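Local coordinates for protein 2-amino-4-hydroxy-6-hydroxymethyldihydropteridine pyrophosphokinase (Haemophilus influenzae, PDB 1CBK) that probably catalyses the transfer of pyrophosphate from ATP to 6-hydroxymethyl-7,8-dihydropterin, a step of folate biosynthesis, and binds a pterin analogue in this crystal, at residues Ile2-Ala7 with Ala59-Glu64; Leu34-Ser39 with Phe129-Asp134. All blocks are in the same frame, centred on the assembly; numbering follows the deposited sequence.

Interaction 1. Residues Ile2-Ala7 with Ala59-Glu64; sequences ITAYIA and AKIETE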
ATOM      1  N   ILE A   2     -15.817  -0.791 -21.572  1.00 24.37           N
ATOM      2  CA  ILE A   2     -15.341  -1.427 -20.361  1.00 19.27           C
ATOM      3  C   ILE A   2     -15.858  -0.773 -19.077  1.00 15.30           C
ATOM      4  O   ILE A   2     -16.101   0.431 -19.032  1.00 12.82           O
ATOM      5  CB  ILE A   2     -13.771  -1.513 -20.344  1.00 20.74           C
ATOM      6  CG1 ILE A   2     -13.155  -0.210 -19.899  1.00 26.51           C
ATOM      7  CG2 ILE A   2     -13.214  -1.858 -21.709  1.00 26.19           C
ATOM      8  CD1 ILE A   2     -12.768  -0.245 -18.443  1.00 33.21           C
ATOM      9  N   THR A   3     -16.024  -1.589 -18.044  1.00 12.31           N
ATOM     10  CA  THR A   3     -16.455  -1.145 -16.738  1.00 11.51           C
ATOM     11  C   THR A   3     -15.178  -0.845 -15.954  1.00 12.97           C
ATOM     12  O   THR A   3     -14.320  -1.712 -15.819  1.00 13.57           O
ATOM     13  CB  THR A   3     -17.233  -2.248 -16.022  1.00 10.29           C
ATOM     14  OG1 THR A   3     -18.410  -2.544 -16.777  1.00 12.49           O
ATOM     15  CG2 THR A   3     -17.621  -1.826 -14.606  1.00  7.60           C
ATOM     16  N   ALA A   4     -15.033   0.391 -15.486  1.00 11.64           N
ATOM     17  CA  ALA A   4     -13.860   0.779 -14.721  1.00  8.56           C
ATOM     18  C   ALA A   4     -14.307   1.302 -13.371  1.00  7.91           C
ATOM     19  O   ALA A   4     -15.440   1.724 -13.210  1.00  9.16           O
ATOM     20  CB  ALA A   4     -13.056   1.828 -15.460  1.00  6.07           C
ATOM     21  N   TYR A   5     -13.417   1.238 -12.392  1.00  8.94           N
ATOM     22  CA  TYR A   5     -13.703   1.698 -11.038  1.00  7.12           C
ATOM     23  C   TYR A   5     -12.683   2.765 -10.706  1.00  6.83           C
ATOM     24  O   TYR A   5     -11.479   2.588 -10.944  1.00  7.17           O
ATOM     25  CB  TYR A   5     -13.637   0.536 -10.047  1.00  5.74           C
ATOM     26  CG  TYR A   5     -14.815  -0.389 -10.179  1.00  4.71           C
ATOM     27  CD1 TYR A   5     -16.023  -0.090  -9.544  1.00  7.51           C
ATOM     28  CD2 TYR A   5     -14.743  -1.543 -10.987  1.00  7.79           C
ATOM     29  CE1 TYR A   5     -17.153  -0.911  -9.702  1.00  8.85           C
ATOM     30  CE2 TYR A   5     -15.868  -2.372 -11.163  1.00  7.67           C
ATOM     31  CZ  TYR A   5     -17.064  -2.048 -10.516  1.00 14.00           C
ATOM     32  OH  TYR A   5     -18.179  -2.832 -10.695  1.00 10.96           O
ATOM     33  N   ILE A   6     -13.185   3.891 -10.222  1.00  5.91           N
ATOM     34  CA  ILE A   6     -12.346   5.042  -9.872  1.00  8.47           C
ATOM     35  C   ILE A   6     -12.479   5.368  -8.384  1.00  8.38           C
ATOM     36  O   ILE A   6     -13.591   5.445  -7.851  1.00  7.00           O
ATOM     37  CB  ILE A   6     -12.753   6.277 -10.732  1.00  9.95           C
ATOM     38  CG1 ILE A   6     -12.537   5.946 -12.216  1.00 14.44           C
ATOM     39  CG2 ILE A   6     -11.951   7.535 -10.322  1.00  7.79           C
ATOM     40  CD1 ILE A   6     -13.172   6.930 -13.141  1.00 24.19           C
ATOM     41  N   ALA A   7     -11.338   5.512  -7.712  1.00  7.46           N
ATOM     42  CA  ALA A   7     -11.314   5.849  -6.290  1.00  7.00           C
ATOM     43  C   ALA A   7     -11.131   7.368  -6.178  1.00  5.77           C
ATOM     44  O   ALA A   7     -10.348   7.958  -6.925  1.00  6.70           O
ATOM     45  CB  ALA A   7     -10.147   5.117  -5.579  1.00  6.96           C
ATOM     46  N   ALA A  59     -16.387   5.326  -7.673  1.00  4.93           N
ATOM     47  CA  ALA A  59     -17.369   5.484  -8.743  1.00  7.77           C
ATOM     48  C   ALA A  59     -17.204   4.381  -9.795  1.00  7.07           C
ATOM     49  O   ALA A  59     -16.083   3.928 -10.073  1.00  8.57           O
ATOM     50  CB  ALA A  59     -17.205   6.867  -9.402  1.00  6.94           C
ATOM     51  N   LYS A  60     -18.318   3.952 -10.370  1.00  5.61           N
ATOM     52  CA  LYS A  60     -18.306   2.922 -11.400  1.00  6.54           C
ATOM     53  C   LYS A  60     -18.663   3.582 -12.710  1.00  6.68           C
ATOM     54  O   LYS A  60     -19.674   4.305 -12.786  1.00  7.58           O
ATOM     55  CB  LYS A  60     -19.347   1.847 -11.074  1.00  8.14           C
ATOM     56  CG  LYS A  60     -19.498   0.733 -12.122  1.00 11.22           C
ATOM     57  CD  LYS A  60     -20.652  -0.223 -11.734  1.00  6.94           C
ATOM     58  CE  LYS A  60     -20.863  -1.287 -12.785  1.00  8.74           C
ATOM     59  NZ  LYS A  60     -21.907  -2.282 -12.372  1.00 10.15           N
ATOM     60  N   ILE A  61     -17.838   3.380 -13.735  1.00  6.50           N
ATOM     61  CA  ILE A  61     -18.113   3.968 -15.049  1.00  8.37           C
ATOM     62  C   ILE A  61     -18.036   2.916 -16.159  1.00 11.62           C
ATOM     63  O   ILE A  61     -17.442   1.860 -15.965  1.00 10.40           O
ATOM     64  CB  ILE A  61     -17.114   5.114 -15.443  1.00  8.17           C
ATOM     65  CG1 ILE A  61     -15.677   4.589 -15.511  1.00  5.78           C
ATOM     66  CG2 ILE A  61     -17.259   6.345 -14.517  1.00  7.20           C
ATOM     67  CD1 ILE A  61     -14.708   5.581 -16.149  1.00  2.00           C
ATOM     68  N   GLU A  62     -18.645   3.227 -17.313  1.00 11.85           N
ATOM     69  CA  GLU A  62     -18.634   2.384 -18.515  1.00 10.79           C
ATOM     70  C   GLU A  62     -18.019   3.342 -19.498  1.00 11.84           C
ATOM     71  O   GLU A  62     -18.549   4.438 -19.709  1.00 12.01           O
ATOM     72  CB  GLU A  62     -20.052   2.012 -18.937  1.00  9.72           C
ATOM     73  CG  GLU A  62     -20.715   1.041 -17.943  1.00 18.47           C
ATOM     74  CD  GLU A  62     -22.208   0.736 -18.206  1.00 26.38           C
ATOM     75  OE1 GLU A  62     -22.852   1.393 -19.070  1.00 28.85           O
ATOM     76  OE2 GLU A  62     -22.732  -0.176 -17.520  1.00 26.59           O
ATOM     77  N   THR A  63     -16.854   2.998 -20.028  1.00 10.52           N
ATOM     78  CA  THR A  63     -16.171   3.885 -20.935  1.00  9.47           C
ATOM     79  C   THR A  63     -15.571   3.186 -22.145  1.00 13.85           C
ATOM     80  O   THR A  63     -15.315   1.965 -22.135  1.00 13.24           O
ATOM     81  CB  THR A  63     -15.046   4.659 -20.170  1.00  7.37           C
ATOM     82  OG1 THR A  63     -14.487   5.679 -21.005  1.00 11.66           O
ATOM     83  CG2 THR A  63     -13.927   3.730 -19.749  1.00  5.19           C
ATOM     84  N   GLU A  64     -15.339   3.978 -23.186  1.00 13.81           N
ATOM     85  CA  GLU A  64     -14.716   3.494 -24.405  1.00 13.59           C
ATOM     86  C   GLU A  64     -13.345   4.142 -24.514  1.00 13.60           C
ATOM     87  O   GLU A  64     -12.621   3.906 -25.484  1.00 15.34           O
ATOM     88  CB  GLU A  64     -15.588   3.773 -25.627  1.00 15.61           C
ATOM     89  CG  GLU A  64     -16.933   3.028 -25.533  1.00 25.81           C
ATOM     90  CD  GLU A  64     -17.727   3.015 -26.836  1.00 30.92           C
ATOM     91  OE1 GLU A  64     -17.306   3.674 -27.814  1.00 38.04           O
ATOM     92  OE2 GLU A  64     -18.771   2.333 -26.884  1.00 33.43           O
TER
HETATM   93  O   HOH W   1     -20.883  -3.300  -9.778  1.00 15.17           O
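Six backbone hydrogen bonds join I2-A7 to A59-E64 as antiparallel neighbours, and they come in three reciprocal pairs: I2 with T63, A4 with I61, and I6 with A59. The bonds are short and nearly straight; A59 N donates to I6 O at 2.8 Å, and I61 N reaches A4 O with an N-H...O angle of 176°. Between them, T3 with E62 and Y5 with K60 form the non-hydrogen-bonded pairs, where CA-H groups approach the facing carbonyls, as E62 CA does I2 O at 3.2 Å.

Apolar contacts fill the face that carries A4, I6 and I61. The small A4 lets the branched I61 pack close, its CG1 3.8 Å from A4 CB. With chi1 at 61°, I61 CG1 stands over the backbone, flanked by N and C, and carries CD1 to I6 CD1 at 3.6 Å, methyl to methyl. On the same face T63 CG2 lies beside I2 CG1, while T63 OG1 is hydrogen-bonded outside the pair, to T32 OG1 among others.

On the other face, K60 runs alongside the Y5 ring. Its long extended chain suits this place: CG packs 3.7 Å from Y5 CE1, CE also touches T3 CG2, and the ammonium group is delivered beyond the ring. There one water accepts a hydrogen bond from K60 NZ at 3.0 Å and is hydrogen-bonded to Y5 OH at 2.9 Å. On this face helix 122-131 packs against the pair, I131 touching K60 and L128 touching Y5. Two strands within the antiparallel sheet of the HPPK fold, 2-10 and 54-63, are thereby paired.

Interaction 2. Residues Leu34-Ser39 with Phe129-Asp134; sequences LVTTSS and FEIASD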
ATOM      1  N   LEU A  34     -21.271   7.540 -16.186  1.00  7.11           N
ATOM      2  CA  LEU A  34     -21.124   7.296 -14.752  1.00  8.33           C
ATOM      3  C   LEU A  34     -22.299   6.429 -14.356  1.00  9.77           C
ATOM      4  O   LEU A  34     -23.447   6.877 -14.404  1.00 10.46           O
ATOM      5  CB  LEU A  34     -21.160   8.619 -13.960  1.00  8.42           C
ATOM      6  CG  LEU A  34     -21.142   8.563 -12.419  1.00  8.04           C
ATOM      7  CD1 LEU A  34     -19.853   7.879 -11.981  1.00  5.90           C
ATOM      8  CD2 LEU A  34     -21.202   9.983 -11.828  1.00  6.70           C
ATOM      9  N   VAL A  35     -22.028   5.183 -13.975  1.00 10.72           N
ATOM     10  CA  VAL A  35     -23.108   4.269 -13.616  1.00  9.45           C
ATOM     11  C   VAL A  35     -23.653   4.443 -12.210  1.00  9.82           C
ATOM     12  O   VAL A  35     -24.861   4.503 -12.010  1.00  9.81           O
ATOM     13  CB  VAL A  35     -22.699   2.798 -13.830  1.00  8.14           C
ATOM     14  CG1 VAL A  35     -23.858   1.879 -13.484  1.00  9.81           C
ATOM     15  CG2 VAL A  35     -22.267   2.590 -15.250  1.00  7.93           C
ATOM     16  N   THR A  36     -22.767   4.458 -11.225  1.00 11.66           N
ATOM     17  CA  THR A  36     -23.196   4.600  -9.845  1.00  9.89           C
ATOM     18  C   THR A  36     -21.970   5.036  -9.050  1.00  8.77           C
ATOM     19  O   THR A  36     -20.843   4.916  -9.532  1.00  8.68           O
ATOM     20  CB  THR A  36     -23.784   3.243  -9.305  1.00 12.28           C
ATOM     21  OG1 THR A  36     -24.395   3.444  -8.023  1.00 16.75           O
ATOM     22  CG2 THR A  36     -22.705   2.186  -9.185  1.00  7.53           C
ATOM     23  N   THR A  37     -22.215   5.568  -7.855  1.00  9.30           N
ATOM     24  CA  THR A  37     -21.187   6.040  -6.945  1.00  9.65           C
ATOM     25  C   THR A  37     -21.579   5.525  -5.558  1.00  8.56           C
ATOM     26  O   THR A  37     -22.760   5.518  -5.200  1.00  7.93           O
ATOM     27  CB  THR A  37     -21.141   7.598  -6.899  1.00 13.18           C
ATOM     28  OG1 THR A  37     -20.991   8.110  -8.229  1.00 13.74           O
ATOM     29  CG2 THR A  37     -19.968   8.083  -6.023  1.00 10.68           C
ATOM     30  N   SER A  38     -20.592   5.067  -4.804  1.00  6.77           N
ATOM     31  CA  SER A  38     -20.821   4.580  -3.462  1.00  8.05           C
ATOM     32  C   SER A  38     -21.184   5.783  -2.575  1.00  8.51           C
ATOM     33  O   SER A  38     -21.198   6.926  -3.047  1.00  8.24           O
ATOM     34  CB  SER A  38     -19.513   4.004  -2.928  1.00  9.89           C
ATOM     35  OG  SER A  38     -18.547   5.049  -2.789  1.00  8.71           O
ATOM     36  N   SER A  39     -21.483   5.497  -1.306  1.00  6.30           N
ATOM     37  CA  SER A  39     -21.745   6.532  -0.301  1.00  8.80           C
ATOM     38  C   SER A  39     -20.388   7.220  -0.067  1.00  8.11           C
ATOM     39  O   SER A  39     -19.343   6.706  -0.498  1.00  6.45           O
ATOM     40  CB  SER A  39     -22.175   5.877   1.014  1.00  6.86           C
ATOM     41  OG  SER A  39     -23.405   5.185   0.888  1.00  8.24           O
ATOM     42  N   PHE A 129     -17.068  -2.505  -2.362  1.00  5.47           N
ATOM     43  CA  PHE A 129     -17.950  -3.618  -2.008  1.00  7.63           C
ATOM     44  C   PHE A 129     -19.405  -3.181  -2.004  1.00  9.34           C
ATOM     45  O   PHE A 129     -20.308  -3.948  -2.364  1.00  8.48           O
ATOM     46  CB  PHE A 129     -17.553  -4.170  -0.641  1.00  9.17           C
ATOM     47  CG  PHE A 129     -18.447  -5.270  -0.137  1.00 13.53           C
ATOM     48  CD1 PHE A 129     -18.634  -6.439  -0.869  1.00 16.73           C
ATOM     49  CD2 PHE A 129     -19.098  -5.138   1.087  1.00 16.79           C
ATOM     50  CE1 PHE A 129     -19.461  -7.475  -0.392  1.00 10.50           C
ATOM     51  CE2 PHE A 129     -19.920  -6.155   1.578  1.00 15.73           C
ATOM     52  CZ  PHE A 129     -20.101  -7.329   0.833  1.00 18.50           C
ATOM     53  N   GLU A 130     -19.640  -1.926  -1.619  1.00 10.49           N
ATOM     54  CA  GLU A 130     -21.006  -1.403  -1.582  1.00  8.76           C
ATOM     55  C   GLU A 130     -21.637  -1.353  -2.989  1.00  8.00           C
ATOM     56  O   GLU A 130     -22.827  -1.591  -3.148  1.00  9.52           O
ATOM     57  CB  GLU A 130     -21.015  -0.010  -0.935  1.00  8.07           C
ATOM     58  CG  GLU A 130     -22.396   0.658  -0.886  1.00 13.11           C
ATOM     59  CD  GLU A 130     -22.350   2.105  -0.382  1.00 10.60           C
ATOM     60  OE1 GLU A 130     -21.271   2.720  -0.451  1.00  8.19           O
ATOM     61  OE2 GLU A 130     -23.397   2.625   0.080  1.00 13.47           O
ATOM     62  N   ILE A 131     -20.847  -1.072  -4.017  1.00  8.37           N
ATOM     63  CA  ILE A 131     -21.392  -0.975  -5.377  1.00  9.32           C
ATOM     64  C   ILE A 131     -21.043  -2.140  -6.298  1.00  9.82           C
ATOM     65  O   ILE A 131     -21.401  -2.114  -7.470  1.00 10.74           O
ATOM     66  CB  ILE A 131     -20.981   0.353  -6.103  1.00  8.32           C
ATOM     67  CG1 ILE A 131     -19.471   0.415  -6.348  1.00  5.86           C
ATOM     68  CG2 ILE A 131     -21.435   1.552  -5.294  1.00  8.58           C
ATOM     69  CD1 ILE A 131     -19.031   1.692  -7.056  1.00  3.64           C
ATOM     70  N   ALA A 132     -20.333  -3.140  -5.791  1.00  8.44           N
ATOM     71  CA  ALA A 132     -19.932  -4.289  -6.611  1.00  8.46           C
ATOM     72  C   ALA A 132     -19.766  -5.439  -5.619  1.00  9.65           C
ATOM     73  O   ALA A 132     -18.666  -5.931  -5.368  1.00  9.70           O
ATOM     74  CB  ALA A 132     -18.601  -3.978  -7.353  1.00  5.74           C
ATOM     75  N   SER A 133     -20.907  -5.863  -5.083  1.00 11.33           N
ATOM     76  CA  SER A 133     -20.984  -6.908  -4.064  1.00 13.83           C
ATOM     77  C   SER A 133     -20.412  -8.287  -4.355  1.00 13.12           C
ATOM     78  O   SER A 133     -20.046  -8.982  -3.422  1.00 14.03           O
ATOM     79  CB  SER A 133     -22.425  -7.045  -3.547  1.00 12.03           C
ATOM     80  OG  SER A 133     -23.350  -7.219  -4.614  1.00 19.21           O
ATOM     81  N   ASP A 134     -20.325  -8.693  -5.616  1.00 12.16           N
ATOM     82  CA  ASP A 134     -19.805 -10.027  -5.932  1.00 12.21           C
ATOM     83  C   ASP A 134     -18.665  -9.941  -6.919  1.00 11.84           C
ATOM     84  O   ASP A 134     -18.418 -10.871  -7.680  1.00 12.53           O
ATOM     85  CB  ASP A 134     -20.916 -10.972  -6.469  1.00  8.66           C
ATOM     86  CG  ASP A 134     -21.549 -10.485  -7.766  1.00 14.91           C
ATOM     87  OD1 ASP A 134     -21.136  -9.441  -8.296  1.00 12.85           O
ATOM     88  OD2 ASP A 134     -22.472 -11.158  -8.274  1.00 12.51           O
TER
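A single carboxylate, that of E130, grips both the backbone and the side chain of S39. S39 N donates to E130 OE1 at 2.9 Å, coming from above the carboxylate plane, whereas S39 OG donates to the syn lone pair of E130 OE2 at 2.7 Å. Two donors on one residue should fix the rotation of the carboxylate. Glutamate suits the place because its extended chain, with CG anti to the backbone N (chi1 178°), spans from the helix to the break in strand 32-43 at S38 and S39; serine supplies a hydroxyl on a short stem. K157 adds a long, weak ion pair to OE2.

Next to these polar bonds, I131 supplies the apolar part. Its CG2 methyl sits against the backbone of S38, 3.6 Å from S38 CA, while the side chains of T36 and I131 pass each other head to tail, T36 CG2 4.0 Å from I131 CB. S38 OG donates a hydrogen bond to S39 O at 2.9 Å and accepts one from V58 N, tying the break to the neighbouring strand 54-63.

A classic beta bulge, V35 and T36 set opposite the single residue K60, comes just before it. The two bonds of the E130 carboxylate and the packing of I131 hold the C-terminal part of helix 122-131 against strand 32-43, on the sheet of the HPPK fold.

In the fold
From the N terminus, strand 2-10 leads through helix 15-27 to strand 32-43, and strand 54-63 then returns beside strand 2-10, where interaction 1 closes a loop of 51 residues. Interaction 2 closes a longer one, of 89 residues, when the end of helix 122-131 reaches segment 34-39. Because 34-39 lies inside the first loop and 129-134 beyond it, the two contacts cross. They also touch: the backbone N and O of K60 probably hydrogen-bond to T36 O and V35 N, so strand 54-63 lies between strands 2-10 and 32-43, and A132 packs against Y5. Together they tie three neighbouring strands to the helix covering one face of the sheet.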